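Local coordinates for Lmo2445 protein (Listeria monocytogenes EGD-e, PDB 5HZL), which is of unknown function but is a secreted, calcium-binding, internalin-like leucine-rich-repeat protein that may recognise other molecules through its curved repeat surface, at residues A[250-255]-A[261-266]; A[175-180]-A[188-193]; A[55-60]-A[70-75]. All blocks are in the same frame, centred on the assembly; numbering follows the deposited sequence.

Contact 1 (A[250-255]-A[261-266])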
loop_
_atom_site.group_PDB
_atom_site.type_symbol
_atom_site.label_atom_id
_atom_site.label_comp_id
_atom_site.label_asym_id
_atom_site.label_seq_id
_atom_site.Cartn_x
_atom_site.Cartn_y
_atom_site.Cartn_z
ATOM N N TYR A 250 -10.474 -19.474 -25.281
ATOM C CA TYR A 250 -9.873 -20.816 -25.151
ATOM C C TYR A 250 -9.320 -21.015 -23.733
ATOM O O TYR A 250 -9.030 -20.037 -23.043
ATOM C CB TYR A 250 -8.788 -21.095 -26.214
ATOM C CG TYR A 250 -7.554 -20.240 -26.125
ATOM C CD1 TYR A 250 -7.520 -18.969 -26.693
ATOM C CD2 TYR A 250 -6.401 -20.708 -25.499
ATOM C CE1 TYR A 250 -6.375 -18.174 -26.618
ATOM C CE2 TYR A 250 -5.251 -19.925 -25.424
ATOM C CZ TYR A 250 -5.241 -18.658 -25.978
ATOM O OH TYR A 250 -4.105 -17.874 -25.891
ATOM N N GLU A 251 -9.205 -22.276 -23.307
ATOM C CA GLU A 251 -8.674 -22.644 -21.986
ATOM C C GLU A 251 -7.428 -23.497 -22.209
ATOM O O GLU A 251 -7.521 -24.724 -22.278
ATOM C CB GLU A 251 -9.694 -23.433 -21.163
ATOM C CG GLU A 251 -10.996 -22.698 -20.884
ATOM C CD GLU A 251 -11.999 -23.524 -20.075
ATOM O OE1 GLU A 251 -11.624 -24.566 -19.486
ATOM O OE2 GLU A 251 -13.183 -23.120 -20.022
ATOM N N PRO A 252 -6.251 -22.856 -22.313
ATOM C CA PRO A 252 -5.021 -23.597 -22.565
ATOM C C PRO A 252 -4.439 -24.220 -21.305
ATOM O O PRO A 252 -4.835 -23.844 -20.203
ATOM C CB PRO A 252 -4.084 -22.513 -23.094
ATOM C CG PRO A 252 -4.474 -21.324 -22.293
ATOM C CD PRO A 252 -5.960 -21.436 -22.046
ATOM N N PRO A 253 -3.500 -25.172 -21.470
ATOM C CA PRO A 253 -2.890 -25.778 -20.296
ATOM C C PRO A 253 -1.996 -24.730 -19.660
ATOM O O PRO A 253 -1.496 -23.842 -20.349
ATOM C CB PRO A 253 -2.091 -26.955 -20.868
ATOM C CG PRO A 253 -1.787 -26.568 -22.273
ATOM C CD PRO A 253 -2.922 -25.693 -22.728
ATOM N N TYR A 254 -1.809 -24.835 -18.355
ATOM C CA TYR A 254 -1.009 -23.869 -17.631
ATOM C C TYR A 254 0.440 -23.934 -18.166
ATOM O O TYR A 254 0.979 -25.027 -18.351
ATOM C CB TYR A 254 -1.088 -24.164 -16.125
ATOM C CG TYR A 254 -0.787 -22.973 -15.265
ATOM C CD1 TYR A 254 -1.817 -22.115 -14.875
ATOM C CD2 TYR A 254 0.509 -22.686 -14.850
ATOM C CE1 TYR A 254 -1.567 -21.000 -14.094
ATOM C CE2 TYR A 254 0.777 -21.575 -14.061
ATOM C CZ TYR A 254 -0.267 -20.727 -13.684
ATOM O OH TYR A 254 -0.023 -19.613 -12.894
ATOM N N PRO A 255 1.066 -22.770 -18.440
ATOM C CA PRO A 255 2.436 -22.790 -18.958
ATOM C C PRO A 255 3.497 -23.233 -17.951
ATOM O O PRO A 255 3.202 -23.484 -16.781
ATOM C CB PRO A 255 2.671 -21.333 -19.364
ATOM C CG PRO A 255 1.798 -20.559 -18.448
ATOM C CD PRO A 255 0.560 -21.390 -18.319
ATOM N N TYR A 261 9.190 -14.066 -18.452
ATOM C CA TYR A 261 7.840 -13.916 -17.905
ATOM C C TYR A 261 6.856 -13.476 -18.979
ATOM O O TYR A 261 5.782 -12.981 -18.664
ATOM C CB TYR A 261 7.798 -12.968 -16.704
ATOM C CG TYR A 261 8.597 -13.409 -15.498
ATOM C CD1 TYR A 261 8.344 -14.620 -14.869
ATOM C CD2 TYR A 261 9.547 -12.577 -14.930
ATOM C CE1 TYR A 261 9.057 -15.023 -13.742
ATOM C CE2 TYR A 261 10.267 -12.964 -13.792
ATOM C CZ TYR A 261 10.018 -14.190 -13.195
ATOM O OH TYR A 261 10.740 -14.556 -12.064
HETATM N N MSE A 262 7.211 -13.672 -20.246
HETATM C CA MSE A 262 6.313 -13.292 -21.332
HETATM C C MSE A 262 5.358 -14.416 -21.600
HETATM O O MSE A 262 5.749 -15.567 -21.613
HETATM C CB MSE A 262 7.049 -12.968 -22.619
HETATM C CG MSE A 262 8.086 -11.862 -22.420
HETATM SE SE MSE A 262 7.360 -10.124 -21.814
HETATM C CE MSE A 262 6.276 -9.651 -23.390
ATOM N N TYR A 263 4.084 -14.082 -21.789
ATOM C CA TYR A 263 3.040 -15.064 -22.090
ATOM C C TYR A 263 2.389 -14.626 -23.403
ATOM O O TYR A 263 1.997 -13.465 -23.560
ATOM C CB TYR A 263 2.012 -15.166 -20.960
ATOM C CG TYR A 263 1.005 -16.249 -21.210
ATOM C CD1 TYR A 263 1.301 -17.575 -20.919
ATOM C CD2 TYR A 263 -0.238 -15.968 -21.751
ATOM C CE1 TYR A 263 0.382 -18.595 -21.166
ATOM C CE2 TYR A 263 -1.166 -16.983 -21.997
ATOM C CZ TYR A 263 -0.852 -18.294 -21.704
ATOM O OH TYR A 263 -1.770 -19.292 -21.943
ATOM N N THR A 264 2.303 -15.550 -24.352
ATOM C CA THR A 264 1.716 -15.274 -25.657
ATOM C C THR A 264 0.255 -15.673 -25.651
ATOM O O THR A 264 -0.072 -16.755 -25.168
ATOM C CB THR A 264 2.448 -16.080 -26.748
ATOM O OG1 THR A 264 3.824 -15.712 -26.751
ATOM C CG2 THR A 264 1.872 -15.812 -28.139
ATOM N N ILE A 265 -0.614 -14.805 -26.167
ATOM C CA ILE A 265 -2.043 -15.116 -26.243
ATOM C C ILE A 265 -2.467 -15.086 -27.712
ATOM O O ILE A 265 -2.194 -14.125 -28.442
ATOM C CB ILE A 265 -2.918 -14.263 -25.286
ATOM C CG1 ILE A 265 -3.006 -12.796 -25.677
ATOM C CG2 ILE A 265 -2.374 -14.368 -23.868
ATOM C CD1 ILE A 265 -3.783 -11.976 -24.652
ATOM N N GLU A 266 -3.136 -16.172 -28.108
ATOM C CA GLU A 266 -3.591 -16.425 -29.480
ATOM C C GLU A 266 -4.603 -15.426 -30.047
ATOM O O GLU A 266 -5.789 -15.732 -30.143
ATOM C CB GLU A 266 -4.208 -17.840 -29.551
ATOM C CG GLU A 266 -3.359 -19.027 -29.089
ATOM C CD GLU A 266 -2.199 -19.361 -30.011
ATOM O OE1 GLU A 266 -1.451 -18.446 -30.420
ATOM O OE2 GLU A 266 -2.018 -20.564 -30.311
#
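Tyr263, buried on strand 262-264, puts its ring against two prolines of 250-255. Its CG stands opposite the backbone N (chi1 -175°), which carries the phenol out from the strand to the turning chain. The Pro255 and Tyr263 side chains cross at about a right angle. CG of Pro255 comes obliquely to within 3.6 Å of Tyr263 CE1, while Pro255 CB lies in the ring plane at its edge, 4.0 Å from Tyr263 CE1. Further out, the phenol oxygen reaches the second proline, with Tyr263 OH 3.4 Å from Pro252 CG, so one tyrosine spans both. Ile265 adds little, its CB 3.8 Å from Tyr250 OH and its end leading away. At Glu266 the contact turns polar. The backbone N-H of Glu266 donates to Tyr250 OH over 3.0 Å in a nearly straight bond (164°), fixing the far end of that tyrosine on the main chain just past the strand. The Glu266 side chain crosses that of Tyr250 at about a right angle, its methylenes obliquely against the phenol, with Glu266 CB 3.7 Å from Tyr250 CE1 and Glu266 CG 3.7 Å from Tyr250 CZ. A bend in the glutamate chain (chi2 -70°) then takes the carboxylate away. The two segments run roughly antiparallel but stand too far apart to pair as strands; side chains reach across, once to a backbone N-H. This is the C-terminal domain, of the E-set clan. Tyr250 ends an edge strand, 247-250, of the five-stranded sheet, beside Ile242, whereas Tyr263 pairs with Val220 in the small 219-221/262-264 sheet. The interface thus joins two sheets, with strand 240-244 and helix 223-227 closing round Tyr263 through Ile240 and Tyr226.

Contact 2 (A[175-180]-A[188-193])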
loop_
_atom_site.group_PDB
_atom_site.type_symbol
_atom_site.label_atom_id
_atom_site.label_comp_id
_atom_site.label_asym_id
_atom_site.label_seq_id
_atom_site.Cartn_x
_atom_site.Cartn_y
_atom_site.Cartn_z
ATOM N N LEU A 175 1.607 -10.350 7.100
ATOM C CA LEU A 175 1.678 -9.491 5.917
ATOM C C LEU A 175 0.421 -9.708 5.079
ATOM O O LEU A 175 0.305 -10.718 4.396
ATOM C CB LEU A 175 2.946 -9.823 5.113
ATOM C CG LEU A 175 3.210 -9.066 3.814
ATOM C CD1 LEU A 175 3.359 -7.585 4.100
ATOM C CD2 LEU A 175 4.450 -9.613 3.129
ATOM N N ILE A 176 -0.505 -8.754 5.128
ATOM C CA ILE A 176 -1.774 -8.849 4.407
ATOM C C ILE A 176 -1.693 -7.995 3.141
ATOM O O ILE A 176 -1.538 -6.775 3.232
ATOM C CB ILE A 176 -2.959 -8.357 5.278
ATOM C CG1 ILE A 176 -2.840 -8.806 6.755
ATOM C CG2 ILE A 176 -4.293 -8.750 4.647
ATOM C CD1 ILE A 176 -2.776 -10.293 7.004
ATOM N N LEU A 177 -1.806 -8.637 1.975
ATOM C CA LEU A 177 -1.723 -7.953 0.674
ATOM C C LEU A 177 -2.814 -8.315 -0.340
ATOM O O LEU A 177 -2.645 -8.042 -1.530
ATOM C CB LEU A 177 -0.369 -8.271 0.037
ATOM C CG LEU A 177 0.891 -7.765 0.721
ATOM C CD1 LEU A 177 2.125 -8.352 0.062
ATOM C CD2 LEU A 177 0.928 -6.253 0.661
ATOM N N ASN A 178 -3.917 -8.923 0.097
ATOM C CA ASN A 178 -4.977 -9.251 -0.861
ATOM C C ASN A 178 -5.636 -8.010 -1.460
ATOM O O ASN A 178 -5.489 -6.920 -0.936
ATOM C CB ASN A 178 -6.053 -10.181 -0.268
ATOM C CG ASN A 178 -6.665 -9.655 1.023
ATOM O OD1 ASN A 178 -5.953 -9.374 1.982
ATOM N ND2 ASN A 178 -7.986 -9.581 1.077
ATOM N N GLU A 179 -6.325 -8.204 -2.580
ATOM C CA GLU A 179 -7.094 -7.168 -3.291
ATOM C C GLU A 179 -6.319 -5.969 -3.842
ATOM O O GLU A 179 -6.846 -4.862 -3.948
ATOM C CB GLU A 179 -8.275 -6.738 -2.417
ATOM C CG GLU A 179 -9.192 -7.909 -2.085
ATOM C CD GLU A 179 -10.236 -7.565 -1.048
ATOM O OE1 GLU A 179 -10.648 -6.385 -0.972
ATOM O OE2 GLU A 179 -10.658 -8.476 -0.299
ATOM N N ASN A 180 -5.072 -6.213 -4.217
ATOM C CA ASN A 180 -4.210 -5.190 -4.795
ATOM C C ASN A 180 -4.124 -5.396 -6.314
ATOM O O ASN A 180 -4.920 -6.150 -6.857
ATOM C CB ASN A 180 -2.864 -5.203 -4.082
ATOM C CG ASN A 180 -2.942 -4.592 -2.695
ATOM O OD1 ASN A 180 -3.369 -3.460 -2.551
ATOM N ND2 ASN A 180 -2.484 -5.313 -1.684
ATOM N N ASP A 188 10.483 -14.308 -1.840
ATOM C CA ASP A 188 11.341 -14.550 -0.678
ATOM C C ASP A 188 10.614 -14.578 0.660
ATOM O O ASP A 188 10.721 -15.563 1.397
ATOM C CB ASP A 188 12.492 -13.537 -0.590
ATOM C CG ASP A 188 13.505 -13.669 -1.721
ATOM O OD1 ASP A 188 13.221 -14.296 -2.758
ATOM O OD2 ASP A 188 14.611 -13.118 -1.551
ATOM N N ILE A 189 9.864 -13.515 0.950
ATOM C CA ILE A 189 9.153 -13.402 2.222
ATOM C C ILE A 189 8.107 -14.508 2.423
ATOM O O ILE A 189 7.998 -15.034 3.535
ATOM C CB ILE A 189 8.565 -11.979 2.437
ATOM C CG1 ILE A 189 8.189 -11.742 3.905
ATOM C CG2 ILE A 189 7.408 -11.698 1.492
ATOM C CD1 ILE A 189 9.363 -11.820 4.866
ATOM N N PHE A 190 7.357 -14.880 1.379
ATOM C CA PHE A 190 6.377 -15.960 1.540
ATOM C C PHE A 190 7.026 -17.333 1.705
ATOM O O PHE A 190 6.490 -18.183 2.414
ATOM C CB PHE A 190 5.344 -16.021 0.412
ATOM C CG PHE A 190 4.449 -14.822 0.327
ATOM C CD1 PHE A 190 3.804 -14.325 1.457
ATOM C CD2 PHE A 190 4.159 -14.254 -0.891
ATOM C CE1 PHE A 190 2.961 -13.230 1.378
ATOM C CE2 PHE A 190 3.303 -13.164 -0.976
ATOM C CZ PHE A 190 2.702 -12.649 0.160
ATOM N N LEU A 191 8.172 -17.542 1.062
ATOM C CA LEU A 191 8.896 -18.819 1.138
ATOM C C LEU A 191 9.825 -18.960 2.341
ATOM O O LEU A 191 10.268 -20.069 2.634
ATOM C CB LEU A 191 9.704 -19.056 -0.140
ATOM C CG LEU A 191 8.912 -19.127 -1.448
ATOM C CD1 LEU A 191 9.886 -19.310 -2.603
ATOM C CD2 LEU A 191 7.875 -20.242 -1.424
ATOM N N SER A 192 10.126 -17.862 3.026
ATOM C CA SER A 192 11.015 -17.906 4.195
ATOM C C SER A 192 10.385 -18.577 5.410
ATOM O O SER A 192 11.095 -18.977 6.319
ATOM C CB SER A 192 11.409 -16.489 4.608
ATOM O OG SER A 192 10.258 -15.755 5.006
ATOM N N GLN A 193 9.054 -18.655 5.427
ATOM C CA GLN A 193 8.280 -19.265 6.528
ATOM C C GLN A 193 8.209 -18.458 7.862
ATOM O O GLN A 193 7.763 -18.998 8.878
ATOM C CB GLN A 193 8.677 -20.738 6.748
ATOM C CG GLN A 193 8.384 -21.607 5.530
ATOM C CD GLN A 193 8.799 -23.066 5.693
ATOM O OE1 GLN A 193 8.054 -23.961 5.314
ATOM N NE2 GLN A 193 9.977 -23.311 6.275
#
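Leu177 O receives two side-chain amides, Asn180 ND2 at 2.7 Å and the NE2 of Gln203, while the leucine's own side chain points inward to Phe190. The pattern is that of a leucine-rich repeat: Leu175 and Leu177 turn into the core from strand 174-176 and the turn after it, and the Asn180 side chain folds back to the Leu177 carbonyl. The amide of Asn180 reaches Leu177 O from above the carbonyl plane, 59° out of it, bridging the ends of the turn. The same ND2 also bonds to Met152 O of the preceding repeat strand's turn, and Asn180 OD1 accepts from Ala155 N. This buried asparagine therefore has both ends of its amide engaged and stitches neighbouring coils together. Across the core, the short helix 187-191 faces the strand with Ile189 and Phe190. Leu175 carries most of the packing. Its CG lies opposite its backbone N (chi1 179°), which extends the branch toward the helix, and Leu175 CD2 touches both helix residues. One neighbour is Ile189, whose CG2 is 4.0 Å from Leu175 CD2. The other is Phe190, whose CE1 lies 4.3 Å from Leu175 CD2. Leu177 approaches the end of the same ring at a similar distance, Leu177 CD1 standing 4.3 Å from Phe190 CZ. Both leucines meet the phenylalanine obliquely. The contact is thus wholly apolar across its span and joins strand 174-176 and the turn after it to helix 187-191. Past the helix, Gln193 has positive phi and the chain passes on to Gln194, a calcium ligand. Just before Gln193, Ser192 OG donates a hydrogen bond to Ile189 O at 2.8 Å, the hydroxyl sitting 36° out of that carbonyl's plane.

Contact 3 (A[55-60]-A[70-75])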
loop_
_atom_site.group_PDB
_atom_site.type_symbol
_atom_site.label_atom_id
_atom_site.label_comp_id
_atom_site.label_asym_id
_atom_site.label_seq_id
_atom_site.Cartn_x
_atom_site.Cartn_y
_atom_site.Cartn_z
ATOM N N THR A 55 -0.618 9.740 24.988
ATOM C CA THR A 55 -0.193 8.384 24.627
ATOM C C THR A 55 -0.650 8.017 23.215
ATOM O O THR A 55 -0.227 7.007 22.673
ATOM C CB THR A 55 -0.809 7.322 25.568
ATOM O OG1 THR A 55 -2.236 7.422 25.543
ATOM C CG2 THR A 55 -0.332 7.506 26.992
ATOM N N ALA A 56 -1.521 8.843 22.644
ATOM C CA ALA A 56 -2.066 8.625 21.314
ATOM C C ALA A 56 -2.377 9.953 20.622
ATOM O O ALA A 56 -2.601 10.976 21.284
ATOM C CB ALA A 56 -3.328 7.779 21.416
ATOM N N ILE A 57 -2.372 9.925 19.291
ATOM C CA ILE A 57 -2.678 11.102 18.471
ATOM C C ILE A 57 -3.968 10.778 17.708
ATOM O O ILE A 57 -3.921 10.156 16.655
ATOM C CB ILE A 57 -1.547 11.462 17.477
ATOM C CG1 ILE A 57 -0.177 11.560 18.173
ATOM C CG2 ILE A 57 -1.890 12.755 16.747
ATOM C CD1 ILE A 57 -0.069 12.634 19.222
ATOM N N PRO A 58 -5.130 11.180 18.250
ATOM C CA PRO A 58 -6.395 10.895 17.590
ATOM C C PRO A 58 -6.801 11.955 16.583
ATOM O O PRO A 58 -7.412 12.954 16.946
ATOM C CB PRO A 58 -7.383 10.843 18.755
ATOM C CG PRO A 58 -6.839 11.821 19.727
ATOM C CD PRO A 58 -5.343 11.823 19.562
ATOM N N LEU A 59 -6.480 11.697 15.319
ATOM C CA LEU A 59 -6.807 12.581 14.212
ATOM C C LEU A 59 -7.609 11.897 13.105
ATOM O O LEU A 59 -7.413 12.218 11.932
ATOM C CB LEU A 59 -5.516 13.122 13.623
ATOM C CG LEU A 59 -4.658 13.973 14.542
ATOM C CD1 LEU A 59 -3.400 14.374 13.802
ATOM C CD2 LEU A 59 -5.420 15.202 14.989
ATOM N N PRO A 60 -8.520 10.952 13.451
ATOM C CA PRO A 60 -9.232 10.347 12.333
ATOM C C PRO A 60 -10.362 11.185 11.796
ATOM O O PRO A 60 -10.940 11.975 12.515
ATOM C CB PRO A 60 -9.834 9.083 12.946
ATOM C CG PRO A 60 -10.068 9.464 14.346
ATOM C CD PRO A 60 -8.887 10.307 14.725
ATOM N N SER A 70 2.030 17.623 8.599
ATOM C CA SER A 70 3.445 17.964 8.783
ATOM C C SER A 70 3.657 18.926 9.955
ATOM O O SER A 70 4.735 18.989 10.543
ATOM C CB SER A 70 4.063 18.492 7.487
ATOM O OG SER A 70 3.410 19.652 7.043
ATOM N N VAL A 71 2.599 19.655 10.282
ATOM C CA VAL A 71 2.589 20.576 11.421
ATOM C C VAL A 71 2.930 19.888 12.762
ATOM O O VAL A 71 3.471 20.543 13.662
ATOM C CB VAL A 71 1.236 21.328 11.459
ATOM C CG1 VAL A 71 0.845 21.778 12.841
ATOM C CG2 VAL A 71 1.260 22.496 10.476
ATOM N N LEU A 72 2.630 18.588 12.879
ATOM C CA LEU A 72 2.940 17.798 14.086
ATOM C C LEU A 72 4.441 17.833 14.425
ATOM O O LEU A 72 4.820 17.767 15.610
ATOM C CB LEU A 72 2.452 16.355 13.949
ATOM C CG LEU A 72 0.931 16.154 13.887
ATOM C CD1 LEU A 72 0.573 14.709 13.559
ATOM C CD2 LEU A 72 0.249 16.584 15.181
ATOM N N ASN A 73 5.283 17.946 13.394
ATOM C CA ASN A 73 6.732 18.065 13.585
ATOM C C ASN A 73 7.191 19.355 14.288
ATOM O O ASN A 73 8.380 19.507 14.579
ATOM C CB ASN A 73 7.468 17.863 12.266
ATOM C CG ASN A 73 7.424 16.425 11.806
ATOM O OD1 ASN A 73 7.566 15.514 12.617
ATOM N ND2 ASN A 73 7.268 16.208 10.507
ATOM N N ASN A 74 6.260 20.272 14.555
ATOM C CA ASN A 74 6.584 21.490 15.300
ATOM C C ASN A 74 6.849 21.183 16.754
ATOM O O ASN A 74 7.290 22.051 17.468
ATOM C CB ASN A 74 5.475 22.545 15.224
ATOM C CG ASN A 74 5.346 23.171 13.846
ATOM O OD1 ASN A 74 6.110 22.867 12.925
ATOM N ND2 ASN A 74 4.371 24.061 13.698
ATOM N N GLU A 75 6.552 19.968 17.198
ATOM C CA GLU A 75 6.804 19.577 18.578
ATOM C C GLU A 75 7.186 18.102 18.646
ATOM O O GLU A 75 7.283 17.422 17.629
ATOM C CB GLU A 75 5.568 19.837 19.454
ATOM C CG GLU A 75 5.037 21.268 19.458
ATOM C CD GLU A 75 6.036 22.306 19.951
ATOM O OE1 GLU A 75 7.071 21.963 20.582
ATOM O OE2 GLU A 75 5.762 23.489 19.701
#
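Leu59 and Leu72 reach toward each other tip to tip, their methyls meeting with Leu59 CD1 4.0 Å from Leu72 CD1. Each leucine has CG opposite its own carbonyl carbon (chi1 -63° in Leu59 and -67° in Leu72), and each chain is extended beyond that. Ile57, two residues back on strand 56-58, comes to the same methyl more loosely, its CG2 being 4.5 Å from Leu72 CD1. A single branch of Leu72 therefore touches both Ile57 on the strand and Leu59 just after it. Leu72 itself sits in the 3-10 segment 71-74, which is closed by backbone bonds such as Asn74 N to Val71 O at 2.9 Å. The inward leucine and isoleucine are those of the leucine-rich-repeat parallel sheet, here at its N-terminal edge, packed against this 3-10 segment. Strand 82-84 continues the sheet beside it, with Leu83 against Ile57. Helix 27-36 also touches both leucines, through Ala32 on Leu59 and Ile29 on Leu72, consistent with an N-terminal cap as in internalins.

The three contacts follow one another along an elongated chain, contact 3 coming first and contact 1 last. Contacts 2 and 3 each include a strand of the seven-stranded parallel sheet of the repeats, near its two ends, with centres about 31 Å apart on opposite sides of the chain's centre. Contact 1 belongs to the C-terminal domain; its centre is about 25 Å from that of contact 2 and about 51 Å from that of contact 3. Even contacts 1 and 2 do not touch, their nearest atoms being about 10 Å apart. Bound calcium ions stand about 8, 9 and 12 Å from the side chains of Pro255, Ile189 and Leu59, too far for direct coordination by them.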